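Local coordinates for response regulator receiver domain protein (CheY-like) (Methylobacillus flagellatus KT, PDB 3I42) that probably serves as a phosphorylatable CheY-like receiver module in two-component signalling, though its own pathway and output are unknown, at residues I8-Y12 with Q13-E17; P58-S61 with G62-V66; K105-D108 with I109-E113. All coordinates share one frame; numbering follows the deposited sequence.

In the fold
The three contacts mark the starts of three helices, 13-25, 62-71 and 109-119, in a receiver domain built on a parallel five-stranded sheet. Contacts 1 and 2 have centres about 15 Å apart and touch: D11 CB lies 3.6 Å from P58 CG, and V9 packs on L65. Contacts 1 and 3 also have centres about 15 Å apart, but their nearest atoms stay about 5 Å from each other. Contacts 2 and 3 lie on opposite sides of the chain's centre, with centres about 22 Å apart. D54, the predicted phosphorylation site, relates contacts 1 and 3: E10 comes close to it, and K105 forms a salt bridge with it.

Contact 1 (I8-Y12 with Q13-E17); sequences IVEDY and QAAAE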
ATOM      1  N   ILE A   8      -8.061   5.976  17.591  1.00 28.31           N
ATOM      2  CA  ILE A   8      -6.634   6.055  17.695  1.00 28.48           C
ATOM      3  C   ILE A   8      -6.134   4.967  18.628  1.00 28.41           C
ATOM      4  O   ILE A   8      -6.623   4.832  19.753  1.00 28.36           O
ATOM      5  CB  ILE A   8      -6.212   7.424  18.271  1.00 28.58           C
ATOM      6  CG1 ILE A   8      -6.628   8.539  17.334  1.00 28.72           C
ATOM      7  CG2 ILE A   8      -4.716   7.471  18.538  1.00 26.97           C
ATOM      8  CD1 ILE A   8      -6.815   9.890  18.134  1.00 34.36           C
ATOM      9  N   VAL A   9      -5.139   4.211  18.164  1.00 28.69           N
ATOM     10  CA  VAL A   9      -4.527   3.161  18.983  1.00 29.05           C
ATOM     11  C   VAL A   9      -3.079   3.500  19.282  1.00 29.95           C
ATOM     12  O   VAL A   9      -2.193   3.434  18.408  1.00 29.00           O
ATOM     13  CB  VAL A   9      -4.617   1.750  18.311  1.00 29.05           C
ATOM     14  CG1 VAL A   9      -4.054   0.690  19.263  1.00 28.40           C
ATOM     15  CG2 VAL A   9      -6.076   1.418  17.908  1.00 26.65           C
ATOM     16  N   GLU A  10      -2.832   3.827  20.535  1.00 30.90           N
ATOM     17  CA  GLU A  10      -1.584   4.460  20.905  1.00 34.00           C
ATOM     18  C   GLU A  10      -1.497   4.378  22.411  1.00 35.09           C
ATOM     19  O   GLU A  10      -2.459   4.759  23.108  1.00 36.27           O
ATOM     20  CB  GLU A  10      -1.608   5.936  20.429  1.00 34.20           C
ATOM     21  CG  GLU A  10      -0.637   6.868  21.136  1.00 37.92           C
ATOM     22  CD  GLU A  10       0.805   6.386  21.072  1.00 43.38           C
ATOM     23  OE1 GLU A  10       1.287   6.102  19.954  1.00 43.49           O
ATOM     24  OE2 GLU A  10       1.461   6.302  22.143  1.00 46.47           O
ATOM     25  N   ASP A  11      -0.370   3.887  22.916  1.00 36.15           N
ATOM     26  CA  ASP A  11      -0.236   3.625  24.356  1.00 37.98           C
ATOM     27  C   ASP A  11       0.197   4.797  25.231  1.00 38.22           C
ATOM     28  O   ASP A  11      -0.006   4.742  26.455  1.00 39.43           O
ATOM     29  CB  ASP A  11       0.686   2.440  24.628  1.00 39.06           C
ATOM     30  CG  ASP A  11       2.015   2.578  23.948  1.00 42.46           C
ATOM     31  OD1 ASP A  11       2.042   2.890  22.734  1.00 46.70           O
ATOM     32  OD2 ASP A  11       3.039   2.362  24.642  1.00 49.54           O
ATOM     33  N   TYR A  12       0.776   5.836  24.629  1.00 36.94           N
ATOM     34  CA  TYR A  12       1.201   7.019  25.377  1.00 36.37           C
ATOM     35  C   TYR A  12       0.072   8.039  25.483  1.00 35.17           C
ATOM     36  O   TYR A  12      -0.310   8.640  24.489  1.00 33.65           O
ATOM     37  CB  TYR A  12       2.455   7.656  24.732  1.00 36.64           C
ATOM     38  CG  TYR A  12       3.006   8.826  25.538  1.00 39.69           C
ATOM     39  CD1 TYR A  12       2.931   8.832  26.940  1.00 40.07           C
ATOM     40  CD2 TYR A  12       3.602   9.917  24.901  1.00 39.57           C
ATOM     41  CE1 TYR A  12       3.419   9.906  27.681  1.00 42.77           C
ATOM     42  CE2 TYR A  12       4.107  10.990  25.641  1.00 41.96           C
ATOM     43  CZ  TYR A  12       4.008  10.977  27.019  1.00 42.37           C
ATOM     44  OH  TYR A  12       4.504  12.030  27.743  1.00 44.93           O
ATOM     45  N   GLN A  13      -0.466   8.228  26.687  1.00 35.06           N
ATOM     46  CA  GLN A  13      -1.625   9.109  26.859  1.00 34.78           C
ATOM     47  C   GLN A  13      -1.425  10.483  26.201  1.00 34.32           C
ATOM     48  O   GLN A  13      -2.251  10.923  25.399  1.00 34.10           O
ATOM     49  CB  GLN A  13      -1.933   9.283  28.336  1.00 35.46           C
ATOM     50  CG  GLN A  13      -3.029  10.298  28.575  1.00 36.82           C
ATOM     51  CD  GLN A  13      -3.191  10.653  30.032  1.00 41.20           C
ATOM     52  OE1 GLN A  13      -2.569  10.042  30.903  1.00 42.58           O
ATOM     53  NE2 GLN A  13      -4.066  11.632  30.318  1.00 42.32           N
ATOM     54  N   ALA A  14      -0.329  11.155  26.541  1.00 33.48           N
ATOM     55  CA  ALA A  14      -0.075  12.490  26.012  1.00 33.73           C
ATOM     56  C   ALA A  14      -0.017  12.525  24.465  1.00 33.47           C
ATOM     57  O   ALA A  14      -0.600  13.414  23.858  1.00 32.90           O
ATOM     58  CB  ALA A  14       1.194  13.082  26.633  1.00 33.48           C
ATOM     59  N   ALA A  15       0.653  11.552  23.837  1.00 32.71           N
ATOM     60  CA  ALA A  15       0.633  11.439  22.361  1.00 32.88           C
ATOM     61  C   ALA A  15      -0.778  11.203  21.824  1.00 32.76           C
ATOM     62  O   ALA A  15      -1.160  11.737  20.782  1.00 32.49           O
ATOM     63  CB  ALA A  15       1.571  10.333  21.878  1.00 32.13           C
ATOM     64  N   ALA A  16      -1.546  10.390  22.542  1.00 32.56           N
ATOM     65  CA  ALA A  16      -2.908  10.064  22.132  1.00 33.38           C
ATOM     66  C   ALA A  16      -3.836  11.283  22.130  1.00 33.48           C
ATOM     67  O   ALA A  16      -4.581  11.506  21.169  1.00 34.48           O
ATOM     68  CB  ALA A  16      -3.481   8.935  23.020  1.00 32.66           C
ATOM     69  N   GLU A  17      -3.788  12.064  23.202  1.00 33.88           N
ATOM     70  CA  GLU A  17      -4.584  13.272  23.325  1.00 34.69           C
ATOM     71  C   GLU A  17      -4.251  14.328  22.259  1.00 34.43           C
ATOM     72  O   GLU A  17      -5.150  14.957  21.709  1.00 34.71           O
ATOM     73  CB  GLU A  17      -4.402  13.843  24.737  1.00 35.93           C
ATOM     74  CG  GLU A  17      -4.841  12.868  25.873  1.00 37.42           C
ATOM     75  CD  GLU A  17      -4.449  13.373  27.294  1.00 44.36           C
ATOM     76  OE1 GLU A  17      -3.479  14.173  27.398  1.00 44.54           O
ATOM     77  OE2 GLU A  17      -5.098  12.960  28.308  1.00 44.64           O
TER
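This is a local helix-start contact, where the loop after strand 4-9 turns into helix 13-25. Y12 takes the N-cap position. Its carbonyl accepts from A16 N at 2.9 Å between Y12 O and the nitrogen. The Y12 ring lies over the first turn. The methyl A14 CB sits over one ring face, 4.0 Å from the centroid of the Y12 ring, in a CH-pi contact. A14 CB comes nearest to Y12 CZ, off the centre of the ring. Y12 CD2 also meets A15 CB, at 3.7 Å. The torsion puts the ring there: CG is anti to the backbone N (chi1 -175°), which carries it over the helix start. E10 reaches the same turn. Its CG packs against A16 CB at 4.0 Å. Its chain then bends back, and E10 OE2 accepts from Y12 N at 2.6 Å, on the anti side of the carboxylate. Further out, Q13 NE2 donates to E17 OE2 at 2.6 Å, from above that carboxylate plane. I8 lies deeper and also packs on F19 and L23 of the same helix. E10 and D11 probably correspond to the acidic pair that binds magnesium in related receiver domains. Both the NH and the carbonyl of Y12 are therefore held, one by a side chain and one by the helix. This should fix the turn that links the acidic loop to the helix.

Contact 2 (P58-S61 with G62-V66); sequences PDTS and GLALV
The S61 carbonyl is the flat group here, and L65 N approaches it from a direction tilted 29° out of its plane. T60 OG1 approaches the same oxygen within the plane, on a lone pair. The S61 O to L65 N bond is 3.1 Å long and belongs to the first turn of helix 62-71. The T60 OG1 to S61 O bond is 3.0 Å long, with the hydroxyl as donor. The S61 carbonyl oxygen thus accepts twice. S61 is the N-cap. S61 OG sits between its backbone N and carbonyl carbon (chi1 76°), which places it by the first-turn NH groups. From there S61 OG accepts from A64 N at 2.9 Å. The N-H...O angle of 169° makes this a nearly straight capping bond. The methyl A64 CB lies beside both hydroxyls, 3.4 Å from S61 OG and 3.7 Å from T60 OG1. The other branch of T60 is apolar: T60 CG2 meets L65 CB at 4.1 Å, the two side chains crossing at about a right angle. With an alanine in place of T60, the S61 carbonyl would probably be left without its hydroxyl donor, with a gap beside L65 CB. Around the cap, G62 shares a backbone hydrogen bond with L55, and L65 packs on L57. D59, just before T60, is hydrogen-bonded through OD1 to G36 N and through OD2 to T37 OG1. Strand 50-54 ends at D54, the predicted phosphorylation site, and the loop after it is thus tied to the helix start. Chemically, two neighbouring hydroxyls share the work: S61 OG satisfies a first-turn NH, and T60 OG1 adds a second bond to the capping residue's carbonyl.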
ATOM      1  N   PRO A  58       1.955  -2.064  23.239  1.00 39.61           N
ATOM      2  CA  PRO A  58       2.493  -2.843  24.340  1.00 40.31           C
ATOM      3  C   PRO A  58       2.265  -4.365  24.144  1.00 41.19           C
ATOM      4  O   PRO A  58       3.201  -5.153  24.345  1.00 41.19           O
ATOM      5  CB  PRO A  58       1.726  -2.322  25.568  1.00 40.52           C
ATOM      6  CG  PRO A  58       0.914  -1.122  25.085  1.00 39.69           C
ATOM      7  CD  PRO A  58       0.787  -1.240  23.627  1.00 39.50           C
ATOM      8  N   ASP A  59       1.066  -4.754  23.710  1.00 40.76           N
ATOM      9  CA  ASP A  59       0.649  -6.167  23.695  1.00 41.36           C
ATOM     10  C   ASP A  59       0.684  -6.853  22.311  1.00 41.32           C
ATOM     11  O   ASP A  59       0.195  -7.987  22.175  1.00 41.01           O
ATOM     12  CB  ASP A  59      -0.780  -6.288  24.267  1.00 41.14           C
ATOM     13  CG  ASP A  59      -1.779  -5.337  23.574  1.00 42.71           C
ATOM     14  OD1 ASP A  59      -1.345  -4.361  22.891  1.00 42.31           O
ATOM     15  OD2 ASP A  59      -3.001  -5.554  23.725  1.00 42.82           O
ATOM     16  N   THR A  60       1.231  -6.177  21.294  1.00 40.71           N
ATOM     17  CA  THR A  60       1.095  -6.665  19.914  1.00 40.10           C
ATOM     18  C   THR A  60       1.840  -5.765  18.968  1.00 39.31           C
ATOM     19  O   THR A  60       2.160  -4.633  19.331  1.00 40.00           O
ATOM     20  CB  THR A  60      -0.423  -6.737  19.478  1.00 40.22           C
ATOM     21  OG1 THR A  60      -0.526  -7.257  18.149  1.00 40.20           O
ATOM     22  CG2 THR A  60      -1.132  -5.329  19.542  1.00 40.52           C
ATOM     23  N   SER A  61       2.121  -6.244  17.757  1.00 38.00           N
ATOM     24  CA  SER A  61       2.585  -5.355  16.686  1.00 36.59           C
ATOM     25  C   SER A  61       1.373  -4.699  16.029  1.00 35.52           C
ATOM     26  O   SER A  61       0.257  -5.207  16.137  1.00 34.83           O
ATOM     27  CB  SER A  61       3.424  -6.099  15.635  1.00 36.52           C
ATOM     28  OG  SER A  61       2.598  -6.880  14.783  1.00 38.92           O
ATOM     29  N   GLY A  62       1.578  -3.553  15.384  1.00 34.45           N
ATOM     30  CA  GLY A  62       0.488  -2.899  14.673  1.00 33.26           C
ATOM     31  C   GLY A  62      -0.006  -3.784  13.546  1.00 32.73           C
ATOM     32  O   GLY A  62      -1.215  -3.893  13.283  1.00 32.55           O
ATOM     33  N   LEU A  63       0.935  -4.435  12.886  1.00 32.10           N
ATOM     34  CA  LEU A  63       0.602  -5.352  11.809  1.00 32.93           C
ATOM     35  C   LEU A  63      -0.271  -6.548  12.242  1.00 31.43           C
ATOM     36  O   LEU A  63      -1.261  -6.848  11.594  1.00 31.48           O
ATOM     37  CB  LEU A  63       1.866  -5.857  11.098  1.00 33.37           C
ATOM     38  CG  LEU A  63       1.457  -6.828   9.967  1.00 36.02           C
ATOM     39  CD1 LEU A  63       1.060  -6.053   8.718  1.00 38.01           C
ATOM     40  CD2 LEU A  63       2.561  -7.884   9.662  1.00 37.76           C
ATOM     41  N   ALA A  64       0.100  -7.223  13.320  1.00 30.50           N
ATOM     42  CA  ALA A  64      -0.720  -8.324  13.804  1.00 30.02           C
ATOM     43  C   ALA A  64      -2.095  -7.772  14.230  1.00 29.53           C
ATOM     44  O   ALA A  64      -3.119  -8.421  14.048  1.00 30.45           O
ATOM     45  CB  ALA A  64      -0.025  -9.041  14.967  1.00 28.97           C
ATOM     46  N   LEU A  65      -2.142  -6.562  14.771  1.00 28.81           N
ATOM     47  CA  LEU A  65      -3.441  -6.001  15.168  1.00 27.85           C
ATOM     48  C   LEU A  65      -4.359  -5.698  13.979  1.00 28.07           C
ATOM     49  O   LEU A  65      -5.551  -5.969  14.040  1.00 28.20           O
ATOM     50  CB  LEU A  65      -3.296  -4.760  16.065  1.00 27.85           C
ATOM     51  CG  LEU A  65      -4.624  -4.144  16.509  1.00 27.89           C
ATOM     52  CD1 LEU A  65      -5.428  -5.097  17.430  1.00 28.45           C
ATOM     53  CD2 LEU A  65      -4.365  -2.852  17.245  1.00 28.56           C
ATOM     54  N   VAL A  66      -3.837  -5.125  12.900  1.00 28.57           N
ATOM     55  CA  VAL A  66      -4.734  -4.735  11.804  1.00 28.84           C
ATOM     56  C   VAL A  66      -5.364  -5.990  11.143  1.00 30.08           C
ATOM     57  O   VAL A  66      -6.515  -5.965  10.733  1.00 30.29           O
ATOM     58  CB  VAL A  66      -4.045  -3.818  10.777  1.00 27.84           C
ATOM     59  CG1 VAL A  66      -3.068  -4.574   9.967  1.00 27.55           C
ATOM     60  CG2 VAL A  66      -5.085  -3.162   9.854  1.00 28.11           C
TER

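Contact 3 (K105-D108 with I109-E113); sequences KPID and IASLE
D108 meets S111 and L112 through two oxygens, one from its backbone and one from its side chain. D108 OD1 accepts from S111 N at 3.2 Å, the donor lying nearly in line with the C-O bond. The torsion brings it round: D108 CG stands between its backbone N and carbonyl carbon (chi1 63°). D108 O accepts from L112 N at 3.1 Å, and more weakly from S111 N. The hydroxyl S111 OG lies 2.9 Å from both D108 O and D108 OD1, so its one proton can serve either oxygen. The apolar part is I107 CG2, which packs on L112 CG at 3.8 Å with the side chains crossing at about a right angle. Further out, L112 rests on F19 and L23 of helix 13-25 and on L103, while I107 lies on V83. These contacts seat the helix start against the sheet and its neighbouring helix. Upstream, K105 forms a salt bridge with D54, and a cis peptide bond leads into P106. A lysine followed by a cis proline, then a helix with an aspartate N-cap, fits the last strand-to-helix loop of a CheY-like receiver domain.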
ATOM      1  N   LYS A 105       5.728   9.430  12.122  1.00 28.51           N
ATOM      2  CA  LYS A 105       5.891  10.387  13.243  1.00 49.36           C
ATOM      3  C   LYS A 105       7.048  11.380  12.994  1.00 44.31           C
ATOM      4  O   LYS A 105       8.039  11.031  12.349  1.00 45.25           O
ATOM      5  CB  LYS A 105       6.109   9.679  14.575  1.00 40.60           C
ATOM      6  CG  LYS A 105       4.923   8.881  15.048  1.00 58.13           C
ATOM      7  CD  LYS A 105       5.382   7.912  16.111  1.00 44.25           C
ATOM      8  CE  LYS A 105       4.529   6.660  16.160  1.00135.62           C
ATOM      9  NZ  LYS A 105       5.079   5.662  17.123  1.00 76.51           N
ATOM     10  N   PRO A 106       6.916  12.626  13.490  1.00 50.49           N
ATOM     11  CA  PRO A 106       5.792  13.139  14.273  1.00 34.95           C
ATOM     12  C   PRO A 106       4.593  13.507  13.385  1.00 31.65           C
ATOM     13  O   PRO A 106       4.774  13.923  12.243  1.00 40.65           O
ATOM     14  CB  PRO A 106       6.377  14.375  14.920  1.00 31.95           C
ATOM     15  CG  PRO A 106       7.316  14.898  13.879  1.00 51.58           C
ATOM     16  CD  PRO A 106       7.902  13.686  13.195  1.00 58.78           C
ATOM     17  N   ILE A 107       3.384  13.306  13.907  1.00 34.14           N
ATOM     18  CA  ILE A 107       2.158  13.580  13.158  1.00 37.71           C
ATOM     19  C   ILE A 107       1.813  15.071  13.220  1.00 37.79           C
ATOM     20  O   ILE A 107       2.000  15.730  14.243  1.00 40.48           O
ATOM     21  CB  ILE A 107       0.946  12.720  13.685  1.00 46.80           C
ATOM     22  CG1 ILE A 107       1.227  11.205  13.577  1.00 40.58           C
ATOM     23  CG2 ILE A 107      -0.329  13.021  12.924  1.00 67.45           C
ATOM     24  CD1 ILE A 107       1.734  10.730  12.212  1.00139.67           C
ATOM     25  N   ASP A 108       1.286  15.604  12.129  1.00 33.31           N
ATOM     26  CA  ASP A 108       0.780  16.972  12.136  1.00 40.65           C
ATOM     27  C   ASP A 108      -0.401  17.118  11.188  1.00 37.56           C
ATOM     28  O   ASP A 108      -0.660  16.228  10.372  1.00 34.14           O
ATOM     29  CB  ASP A 108       1.914  17.984  11.837  1.00 38.92           C
ATOM     30  CG  ASP A 108       2.521  17.819  10.448  1.00 76.24           C
ATOM     31  OD1 ASP A 108       1.960  17.092   9.596  1.00 64.23           O
ATOM     32  OD2 ASP A 108       3.574  18.442  10.204  1.00108.80           O
ATOM     33  N   ILE A 109      -1.107  18.240  11.289  1.00 34.94           N
ATOM     34  CA  ILE A 109      -2.323  18.486  10.510  1.00 29.88           C
ATOM     35  C   ILE A 109      -2.130  18.361   9.001  1.00 26.31           C
ATOM     36  O   ILE A 109      -3.063  17.979   8.287  1.00 43.77           O
ATOM     37  CB  ILE A 109      -2.952  19.849  10.912  1.00 46.02           C
ATOM     38  CG1 ILE A 109      -3.987  19.613  12.006  1.00 48.11           C
ATOM     39  CG2 ILE A 109      -3.593  20.568   9.720  1.00 55.68           C
ATOM     40  CD1 ILE A 109      -3.889  20.592  13.119  1.00 95.46           C
ATOM     41  N   ALA A 110      -0.925  18.668   8.515  1.00 29.53           N
ATOM     42  CA  ALA A 110      -0.658  18.680   7.067  1.00 35.09           C
ATOM     43  C   ALA A 110      -0.597  17.271   6.502  1.00 31.60           C
ATOM     44  O   ALA A 110      -0.971  17.026   5.350  1.00 35.11           O
ATOM     45  CB  ALA A 110       0.650  19.396   6.760  1.00 36.99           C
ATOM     46  N   SER A 111      -0.066  16.360   7.294  1.00 34.99           N
ATOM     47  CA  SER A 111       0.081  14.987   6.839  1.00 38.93           C
ATOM     48  C   SER A 111      -1.259  14.258   6.996  1.00 26.34           C
ATOM     49  O   SER A 111      -1.620  13.418   6.164  1.00 48.52           O
ATOM     50  CB  SER A 111       1.241  14.312   7.579  1.00 36.39           C
ATOM     51  OG  SER A 111       1.045  14.358   8.987  1.00 47.51           O
ATOM     52  N   LEU A 112      -2.020  14.637   8.033  1.00 28.55           N
ATOM     53  CA  LEU A 112      -3.363  14.102   8.271  1.00 24.27           C
ATOM     54  C   LEU A 112      -4.413  14.529   7.276  1.00 38.91           C
ATOM     55  O   LEU A 112      -5.237  13.722   6.854  1.00 30.82           O
ATOM     56  CB  LEU A 112      -3.882  14.457   9.675  1.00 22.28           C
ATOM     57  CG  LEU A 112      -3.449  13.595  10.848  1.00 48.24           C
ATOM     58  CD1 LEU A 112      -3.982  14.238  12.124  1.00 33.22           C
ATOM     59  CD2 LEU A 112      -3.972  12.170  10.677  1.00 35.63           C
ATOM     60  N   GLU A 113      -4.385  15.796   6.896  1.00 46.48           N
ATOM     61  CA  GLU A 113      -5.436  16.338   6.052  1.00 28.53           C
ATOM     62  C   GLU A 113      -5.735  15.524   4.744  1.00 56.06           C
ATOM     63  O   GLU A 113      -6.892  15.215   4.492  1.00 34.33           O
ATOM     64  CB  GLU A 113      -5.233  17.849   5.824  1.00 45.36           C
ATOM     65  CG  GLU A 113      -6.363  18.528   5.061  1.00 45.74           C
ATOM     66  CD  GLU A 113      -6.143  18.490   3.564  1.00 64.09           C
ATOM     67  OE1 GLU A 113      -4.962  18.494   3.142  1.00 76.94           O
ATOM     68  OE2 GLU A 113      -7.141  18.458   2.814  1.00229.39           O
TER